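Local coordinates for CRISPR-associated protein, Cse1 family (Acidimicrobium ferrooxidans, PDB 4H3T) that is probably the large subunit of a type I-E CRISPR surveillance complex (Cascade), which in relatives recognises the motif beside the DNA target and recruits the nuclease-helicase Cas3, at residues A[204-207]-A[212-215]; A[43-48]-A[55-60]; A[217-222]-A[346-351]. The protein carries 1 engineered substitution. All blocks are in the same frame, centred on the assembly; numbering follows the deposited sequence.

Contact 1: A[204-207]-A[212-215]; sequences APVG and ETLL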
loop_
_atom_site.group_PDB
_atom_site.type_symbol
_atom_site.label_atom_id
_atom_site.label_comp_id
_atom_site.label_asym_id
_atom_site.label_seq_id
_atom_site.Cartn_x
_atom_site.Cartn_y
_atom_site.Cartn_z
ATOM N N ALA A 204 -4.846 -1.474 -4.020
ATOM C CA ALA A 204 -5.277 -2.511 -4.968
ATOM C C ALA A 204 -6.360 -3.376 -4.325
ATOM O O ALA A 204 -6.319 -3.683 -3.125
ATOM C CB ALA A 204 -4.108 -3.375 -5.416
ATOM N N PRO A 205 -7.374 -3.744 -5.109
ATOM C CA PRO A 205 -8.400 -4.621 -4.567
ATOM C C PRO A 205 -7.931 -6.075 -4.516
ATOM O O PRO A 205 -7.159 -6.563 -5.359
ATOM C CB PRO A 205 -9.552 -4.467 -5.573
ATOM C CG PRO A 205 -8.812 -4.288 -6.880
ATOM C CD PRO A 205 -7.657 -3.401 -6.526
ATOM N N VAL A 206 -8.428 -6.776 -3.525
ATOM C CA VAL A 206 -8.142 -8.192 -3.335
ATOM C C VAL A 206 -9.468 -8.920 -3.205
ATOM O O VAL A 206 -10.365 -8.470 -2.454
ATOM C CB VAL A 206 -7.228 -8.363 -2.096
ATOM C CG1 VAL A 206 -6.993 -9.841 -1.795
ATOM C CG2 VAL A 206 -5.903 -7.642 -2.313
ATOM N N GLY A 207 -9.634 -9.942 -4.043
ATOM C CA GLY A 207 -10.830 -10.774 -4.107
ATOM C C GLY A 207 -10.713 -11.965 -3.165
ATOM O O GLY A 207 -9.879 -11.956 -2.274
ATOM N N GLU A 212 -9.380 -14.098 -8.922
ATOM C CA GLU A 212 -10.268 -12.924 -8.799
ATOM C C GLU A 212 -9.485 -11.649 -8.598
ATOM O O GLU A 212 -9.759 -10.658 -9.248
ATOM C CB GLU A 212 -11.220 -13.034 -7.614
ATOM C CG GLU A 212 -12.309 -14.053 -7.725
ATOM C CD GLU A 212 -13.310 -13.936 -6.586
ATOM O OE1 GLU A 212 -13.229 -12.969 -5.786
ATOM O OE2 GLU A 212 -14.172 -14.837 -6.491
ATOM N N THR A 213 -8.504 -11.667 -7.678
ATOM C CA THR A 213 -7.615 -10.525 -7.422
ATOM C C THR A 213 -6.910 -10.082 -8.684
ATOM O O THR A 213 -6.844 -8.896 -8.970
ATOM C CB THR A 213 -6.571 -10.902 -6.357
ATOM O OG1 THR A 213 -7.278 -11.188 -5.151
ATOM C CG2 THR A 213 -5.497 -9.832 -6.144
ATOM N N LEU A 214 -6.367 -11.026 -9.431
ATOM C CA LEU A 214 -5.684 -10.672 -10.672
ATOM C C LEU A 214 -6.651 -10.041 -11.675
ATOM O O LEU A 214 -6.354 -8.969 -12.184
ATOM C CB LEU A 214 -5.020 -11.878 -11.286
ATOM C CG LEU A 214 -3.818 -12.443 -10.510
ATOM C CD1 LEU A 214 -3.355 -13.747 -11.196
ATOM C CD2 LEU A 214 -2.655 -11.439 -10.384
ATOM N N LEU A 215 -7.827 -10.584 -11.816
ATOM C CA LEU A 215 -8.832 -10.006 -12.726
ATOM C C LEU A 215 -9.372 -8.638 -12.258
ATOM O O LEU A 215 -9.566 -7.758 -13.113
ATOM C CB LEU A 215 -9.963 -10.979 -12.950
ATOM C CG LEU A 215 -9.538 -12.283 -13.721
ATOM C CD1 LEU A 215 -10.696 -13.196 -13.885
ATOM C CD2 LEU A 215 -8.979 -11.975 -15.100
#

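Contact 2: A[43-48]-A[55-60]; sequences VGFDVD and ALLRLV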
loop_
_atom_site.group_PDB
_atom_site.type_symbol
_atom_site.label_atom_id
_atom_site.label_comp_id
_atom_site.label_asym_id
_atom_site.label_seq_id
_atom_site.Cartn_x
_atom_site.Cartn_y
_atom_site.Cartn_z
ATOM N N VAL A 43 -5.976 -18.631 -2.271
ATOM C CA VAL A 43 -6.618 -17.505 -1.583
ATOM C C VAL A 43 -5.899 -16.231 -1.977
ATOM O O VAL A 43 -6.507 -15.250 -2.425
ATOM C CB VAL A 43 -6.640 -17.682 -0.029
ATOM C CG1 VAL A 43 -7.190 -16.426 0.700
ATOM C CG2 VAL A 43 -7.486 -18.887 0.348
ATOM N N GLY A 44 -4.598 -16.266 -1.824
ATOM C CA GLY A 44 -3.746 -15.135 -2.134
ATOM C C GLY A 44 -2.329 -15.327 -1.691
ATOM O O GLY A 44 -1.939 -16.413 -1.264
ATOM N N PHE A 45 -1.550 -14.255 -1.842
ATOM C CA PHE A 45 -0.171 -14.184 -1.406
ATOM C C PHE A 45 -0.092 -14.380 0.077
ATOM O O PHE A 45 -0.999 -14.022 0.753
ATOM C CB PHE A 45 0.466 -12.841 -1.776
ATOM C CG PHE A 45 0.828 -12.736 -3.232
ATOM C CD1 PHE A 45 1.858 -13.503 -3.764
ATOM C CD2 PHE A 45 0.153 -11.859 -4.074
ATOM C CE1 PHE A 45 2.175 -13.417 -5.125
ATOM C CE2 PHE A 45 0.444 -11.810 -5.433
ATOM C CZ PHE A 45 1.455 -12.556 -5.943
ATOM N N ASP A 46 1.013 -14.948 0.587
ATOM C CA ASP A 46 1.195 -15.186 2.003
ATOM C C ASP A 46 2.599 -14.724 2.364
ATOM O O ASP A 46 3.442 -15.514 2.746
ATOM C CB ASP A 46 0.969 -16.672 2.251
ATOM C CG ASP A 46 1.161 -17.067 3.699
ATOM O OD1 ASP A 46 0.892 -16.244 4.566
ATOM O OD2 ASP A 46 1.563 -18.211 3.951
ATOM N N VAL A 47 2.870 -13.425 2.192
ATOM C CA VAL A 47 4.248 -12.949 2.334
ATOM C C VAL A 47 4.574 -12.585 3.783
ATOM O O VAL A 47 3.722 -12.240 4.550
ATOM C CB VAL A 47 4.602 -11.802 1.361
ATOM C CG1 VAL A 47 4.429 -12.241 -0.096
ATOM C CG2 VAL A 47 3.807 -10.565 1.645
ATOM N N ASP A 48 5.854 -12.496 4.029
ATOM C CA ASP A 48 6.557 -12.327 5.283
ATOM C C ASP A 48 6.837 -10.811 5.642
ATOM O O ASP A 48 7.199 -10.489 6.767
ATOM C CB ASP A 48 7.940 -13.118 5.116
ATOM C CG ASP A 48 8.609 -13.232 3.672
ATOM O OD1 ASP A 48 9.797 -12.766 3.528
ATOM O OD2 ASP A 48 7.887 -13.774 2.623
ATOM N N ALA A 55 4.783 -5.501 -4.687
ATOM C CA ALA A 55 5.855 -5.752 -5.665
ATOM C C ALA A 55 5.627 -7.041 -6.427
ATOM O O ALA A 55 5.682 -7.037 -7.677
ATOM C CB ALA A 55 7.219 -5.761 -4.949
ATOM N N LEU A 56 5.266 -8.098 -5.715
ATOM C CA LEU A 56 5.019 -9.405 -6.341
ATOM C C LEU A 56 3.675 -9.396 -7.099
ATOM O O LEU A 56 3.595 -9.965 -8.165
ATOM C CB LEU A 56 5.025 -10.519 -5.309
ATOM C CG LEU A 56 6.426 -10.847 -4.647
ATOM C CD1 LEU A 56 6.240 -11.871 -3.553
ATOM C CD2 LEU A 56 7.437 -11.229 -5.722
ATOM N N LEU A 57 2.680 -8.669 -6.612
ATOM C CA LEU A 57 1.375 -8.574 -7.303
ATOM C C LEU A 57 1.559 -7.893 -8.641
ATOM O O LEU A 57 1.083 -8.403 -9.643
ATOM C CB LEU A 57 0.334 -7.845 -6.472
ATOM C CG LEU A 57 -1.040 -7.551 -7.167
ATOM C CD1 LEU A 57 -1.743 -8.831 -7.562
ATOM C CD2 LEU A 57 -1.912 -6.745 -6.293
ATOM N N ARG A 58 2.282 -6.755 -8.672
ATOM C CA ARG A 58 2.535 -6.039 -9.919
ATOM C C ARG A 58 3.374 -6.846 -10.891
ATOM O O ARG A 58 3.079 -6.848 -12.068
ATOM C CB ARG A 58 3.135 -4.678 -9.657
ATOM C CG ARG A 58 2.086 -3.792 -9.052
ATOM C CD ARG A 58 2.591 -2.593 -8.369
ATOM N NE ARG A 58 3.235 -1.623 -9.249
ATOM C CZ ARG A 58 2.729 -0.474 -9.670
ATOM N NH1 ARG A 58 1.449 -0.184 -9.460
ATOM N NH2 ARG A 58 3.485 0.381 -10.343
ATOM N N LEU A 59 4.329 -7.622 -10.410
ATOM C CA LEU A 59 5.093 -8.510 -11.290
ATOM C C LEU A 59 4.178 -9.511 -11.985
ATOM O O LEU A 59 4.280 -9.784 -13.187
ATOM C CB LEU A 59 6.156 -9.276 -10.470
ATOM C CG LEU A 59 6.823 -10.492 -11.214
ATOM C CD1 LEU A 59 7.656 -9.982 -12.284
ATOM C CD2 LEU A 59 7.735 -11.293 -10.263
ATOM N N VAL A 60 3.344 -10.148 -11.188
ATOM C CA VAL A 60 2.405 -11.166 -11.663
ATOM C C VAL A 60 1.344 -10.540 -12.607
ATOM O O VAL A 60 1.005 -11.158 -13.621
ATOM C CB VAL A 60 1.777 -11.993 -10.495
ATOM C CG1 VAL A 60 0.716 -12.953 -10.990
ATOM C CG2 VAL A 60 2.873 -12.812 -9.827
#

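Contact 3: A[217-222]-A[346-351]; sequences NLVPWQ and LSFVEG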
loop_
_atom_site.group_PDB
_atom_site.type_symbol
_atom_site.label_atom_id
_atom_site.label_comp_id
_atom_site.label_asym_id
_atom_site.label_seq_id
_atom_site.Cartn_x
_atom_site.Cartn_y
_atom_site.Cartn_z
ATOM N N ASN A 217 -7.647 -6.437 -10.897
ATOM C CA ASN A 217 -6.540 -5.521 -11.166
ATOM C C ASN A 217 -6.163 -5.421 -12.647
ATOM O O ASN A 217 -5.366 -4.522 -13.006
ATOM C CB ASN A 217 -5.305 -5.925 -10.351
ATOM C CG ASN A 217 -5.410 -5.526 -8.931
ATOM O OD1 ASN A 217 -5.101 -4.407 -8.623
ATOM N ND2 ASN A 217 -5.931 -6.382 -8.063
ATOM N N LEU A 218 -6.683 -6.326 -13.479
ATOM C CA LEU A 218 -6.395 -6.351 -14.907
ATOM C C LEU A 218 -7.361 -5.443 -15.616
ATOM O O LEU A 218 -8.182 -5.856 -16.398
ATOM C CB LEU A 218 -6.402 -7.756 -15.474
ATOM C CG LEU A 218 -5.186 -8.603 -15.073
ATOM C CD1 LEU A 218 -5.524 -10.079 -15.305
ATOM C CD2 LEU A 218 -3.946 -8.159 -15.787
ATOM N N VAL A 219 -7.137 -4.149 -15.425
ATOM C CA VAL A 219 -7.945 -3.149 -16.067
ATOM C C VAL A 219 -7.772 -3.298 -17.621
ATOM O O VAL A 219 -6.613 -3.262 -18.127
ATOM C CB VAL A 219 -7.554 -1.714 -15.609
ATOM C CG1 VAL A 219 -8.472 -0.681 -16.258
ATOM C CG2 VAL A 219 -7.541 -1.572 -14.077
ATOM N N PRO A 220 -8.867 -3.385 -18.383
ATOM C CA PRO A 220 -8.708 -3.504 -19.833
ATOM C C PRO A 220 -8.050 -2.260 -20.448
ATOM O O PRO A 220 -8.255 -1.137 -19.958
ATOM C CB PRO A 220 -10.140 -3.722 -20.318
ATOM C CG PRO A 220 -10.776 -4.454 -19.218
ATOM C CD PRO A 220 -10.259 -3.661 -18.009
ATOM N N TRP A 221 -7.246 -2.475 -21.525
ATOM C CA TRP A 221 -6.500 -1.407 -22.208
ATOM C C TRP A 221 -7.433 -0.299 -22.749
ATOM O O TRP A 221 -7.019 0.849 -22.840
ATOM C CB TRP A 221 -5.686 -1.991 -23.364
ATOM C CG TRP A 221 -4.661 -2.996 -22.957
ATOM C CD1 TRP A 221 -4.065 -3.135 -21.734
ATOM C CD2 TRP A 221 -4.167 -4.059 -23.769
ATOM N NE1 TRP A 221 -3.210 -4.206 -21.747
ATOM C CE2 TRP A 221 -3.188 -4.738 -23.011
ATOM C CE3 TRP A 221 -4.374 -4.435 -25.107
ATOM C CZ2 TRP A 221 -2.499 -5.829 -23.514
ATOM C CZ3 TRP A 221 -3.678 -5.520 -25.605
ATOM C CH2 TRP A 221 -2.794 -6.234 -24.792
ATOM N N GLN A 222 -8.694 -0.634 -23.059
ATOM C CA GLN A 222 -9.694 0.322 -23.535
ATOM C C GLN A 222 -9.970 1.439 -22.514
ATOM O O GLN A 222 -10.380 2.514 -22.905
ATOM C CB GLN A 222 -10.990 -0.442 -23.848
ATOM C CG GLN A 222 -12.073 0.275 -24.587
ATOM C CD GLN A 222 -13.357 -0.566 -24.658
ATOM O OE1 GLN A 222 -13.585 -1.544 -23.907
ATOM N NE2 GLN A 222 -14.303 -0.092 -25.428
ATOM N N LEU A 346 -9.746 1.566 -8.702
ATOM C CA LEU A 346 -10.994 1.710 -7.988
ATOM C C LEU A 346 -12.131 2.159 -8.925
ATOM O O LEU A 346 -13.273 1.719 -8.751
ATOM C CB LEU A 346 -10.792 2.682 -6.817
ATOM C CG LEU A 346 -9.787 2.180 -5.726
ATOM C CD1 LEU A 346 -9.768 3.191 -4.561
ATOM C CD2 LEU A 346 -10.117 0.819 -5.231
ATOM N N SER A 347 -11.831 3.037 -9.885
ATOM C CA SER A 347 -12.797 3.461 -10.917
ATOM C C SER A 347 -13.155 2.267 -11.771
ATOM O O SER A 347 -14.296 2.102 -12.108
ATOM C CB SER A 347 -12.187 4.534 -11.800
ATOM O OG SER A 347 -11.801 5.697 -11.100
ATOM N N PHE A 348 -12.186 1.359 -12.052
ATOM C CA PHE A 348 -12.550 0.167 -12.794
ATOM C C PHE A 348 -13.521 -0.720 -11.973
ATOM O O PHE A 348 -14.580 -1.103 -12.459
ATOM C CB PHE A 348 -11.294 -0.637 -13.160
ATOM C CG PHE A 348 -11.629 -1.939 -13.805
ATOM C CD1 PHE A 348 -12.378 -1.977 -14.977
ATOM C CD2 PHE A 348 -11.202 -3.141 -13.251
ATOM C CE1 PHE A 348 -12.664 -3.184 -15.603
ATOM C CE2 PHE A 348 -11.550 -4.359 -13.840
ATOM C CZ PHE A 348 -12.269 -4.370 -15.024
ATOM N N VAL A 349 -13.139 -1.037 -10.715
ATOM C CA VAL A 349 -13.921 -1.932 -9.836
ATOM C C VAL A 349 -15.364 -1.349 -9.574
ATOM O O VAL A 349 -16.314 -2.107 -9.362
ATOM C CB VAL A 349 -13.173 -2.234 -8.489
ATOM C CG1 VAL A 349 -14.072 -2.985 -7.490
ATOM C CG2 VAL A 349 -11.950 -3.076 -8.763
ATOM N N GLU A 350 -15.467 -0.033 -9.484
ATOM C CA GLU A 350 -16.716 0.697 -9.254
ATOM C C GLU A 350 -17.789 0.251 -10.264
ATOM O O GLU A 350 -18.951 0.162 -9.891
ATOM C CB GLU A 350 -16.402 2.210 -9.338
ATOM C CG GLU A 350 -17.527 3.210 -9.319
ATOM C CD GLU A 350 -17.073 4.652 -9.511
ATOM O OE1 GLU A 350 -15.877 4.977 -9.284
ATOM O OE2 GLU A 350 -17.949 5.470 -9.878
ATOM N N GLY A 351 -17.401 -0.066 -11.510
ATOM C CA GLY A 351 -18.347 -0.526 -12.512
ATOM C C GLY A 351 -18.631 -2.019 -12.567
ATOM O O GLY A 351 -19.245 -2.446 -13.539
#

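Contact 1: A[204-207]-A[212-215]
Pro205 is the first residue of the strand end to touch the helix, its carbonyl O lying 3.8 Å from the methyl CG2 of Thr213. The oxygen's hydrogen bond comes from Asn217 ND2, four residues after Thr213. Val206 follows and runs alongside Thr213, both side chains extending in one direction; its CG1 methyl comes within 3.6 Å of Thr213 OG1. At Gly207, where the strand gives way to the turn, the backbone N donates to Thr213 OG1 over 2.9 Å, at an N-H...O angle of 151°. The torsion of Thr213 makes this possible: OG1 stands anti to the carbonyl carbon (chi1 -63°), which turns the hydroxyl to the strand end and leaves CG2 near the Pro205 oxygen. Gly207 CA also packs 3.7 Å from Glu212 OE1, and a side chain here would run into Glu212 CB. The carboxylate itself takes its hydrogen bond from Gln208 N, in the connecting turn. Replacing Thr213 by a valine would probably leave Gly207 N without its acceptor and Thr209 O without the hydroxyl that now meets it. A single hydroxyl thus serves two backbone groups, accepting from Gly207 N and donating to Thr209 O, so that one polar atom ties the strand end and the turn to the first turns of the helix.

Contact 2: A[43-48]-A[55-60]
Phe45 projects from the end of its strand into a shallow hollow on the helix, bounded by Leu56, Leu57 and Val60. The far end of the ring does the filling. CE1 leans on Leu56 CB at 4.1 Å, while CE2, on the other flank, comes within 3.9 Å of Leu57 CA and also touches the CB of that residue. CZ, at the tip, approaches Leu56 O at 4.0 Å and, with the ring edge, meets the CG2 methyl of Val60 at 4.1 Å. Within the helix, Leu56 O accepts the backbone hydrogen bond from Val60 N. A chi1 of -76° sets CG of Phe45 anti to the carbonyl carbon and directs the ring toward the helix.

A second bump lies two residues on. Val47 CG1 rests 3.9 Å from Leu56 CD1, and the two side chains pass one another head to tail. Leu56 therefore serves both neighbours, with its CB against CE1 of the ring and its branched end against the valine. Ile35 and Leu210, from helices 32-37 and 210-217, also touch Phe45, making the ring a meeting point of three helices.

The short strand and helix segments run at 108° to one another, their axes 10.5 Å apart. Before Phe45, a classic beta bulge places Val43 and Gly44 opposite the single residue Arg21. The whole is a helix packed crosswise against an outer strand of a three-stranded antiparallel sheet, the strand's last side chain set into the flank of the helix that follows it.

Contact 3: A[217-222]-A[346-351]
Val219 and Pro220 meet the ring of Phe348 in a contact that is apolar throughout, with no hydrogen bond between the two segments. Among the aliphatic contacts, both methyls of Val219 sit at the root of the phenylalanine: CG2 lies 4.0 Å from Phe348 CB, and CG1 is only slightly further from the same carbon, at 4.2 Å. The two side chains run antiparallel alongside each other. Val219 CA lies 4.3 Å above the ring plane, over the centre of one face. Pro220 takes the outer end. Its CD methylene stands 3.4 Å from Phe348 CE1 and 3.7 Å from CZ, approaching the ring obliquely, while the two side chains cross at about a right angle. With CG anti to the backbone N (chi1 174°), Phe348 carries its ring off the helix to meet this Val-Pro pair.

Aromatic contacts add to the packing, since the Phe348 ring also meets Trp77 and Tyr223, each edge-to-face.

Polar interactions shape and anchor the loop rather than crossing the contact. Leu218 is the centre of an inverse gamma turn, with a weak hydrogen bond of 3.0 Å from Val219 N to Asn217 O, and this bend turns the chain just after helix 210-217. Val219 O is hydrogen-bonded to Tyr65 OH, which fastens the loop to helix 52-68, and Asn217 OD1 is hydrogen-bonded to His300 NE2.

The arrangement is that of a buried loop following a tight turn, its valine and proline laid across a phenylalanine that a sequence-distant helix, 344-350, contributes to an aromatic cluster in the Cse1 fold.

Overall arrangement
Contacts 2 and 3 are buried and apolar, each built round a phenylalanine, whereas contact 1 is only partly buried and rests on a hydroxyl-to-backbone hydrogen bond. The three follow one another along the chain, and helix 210-217 joins them: it supplies one side of contact 1, leads into the loop of contact 3, and packs through Leu214 on Leu57 and Val60 of contact 2. Contact 1 therefore touches both of the others, while contacts 2 and 3 lie about 19 Å apart between centres and do not meet. Contacts 1 and 2 join elements close in sequence; contact 3 brings together segments more than a hundred residues apart.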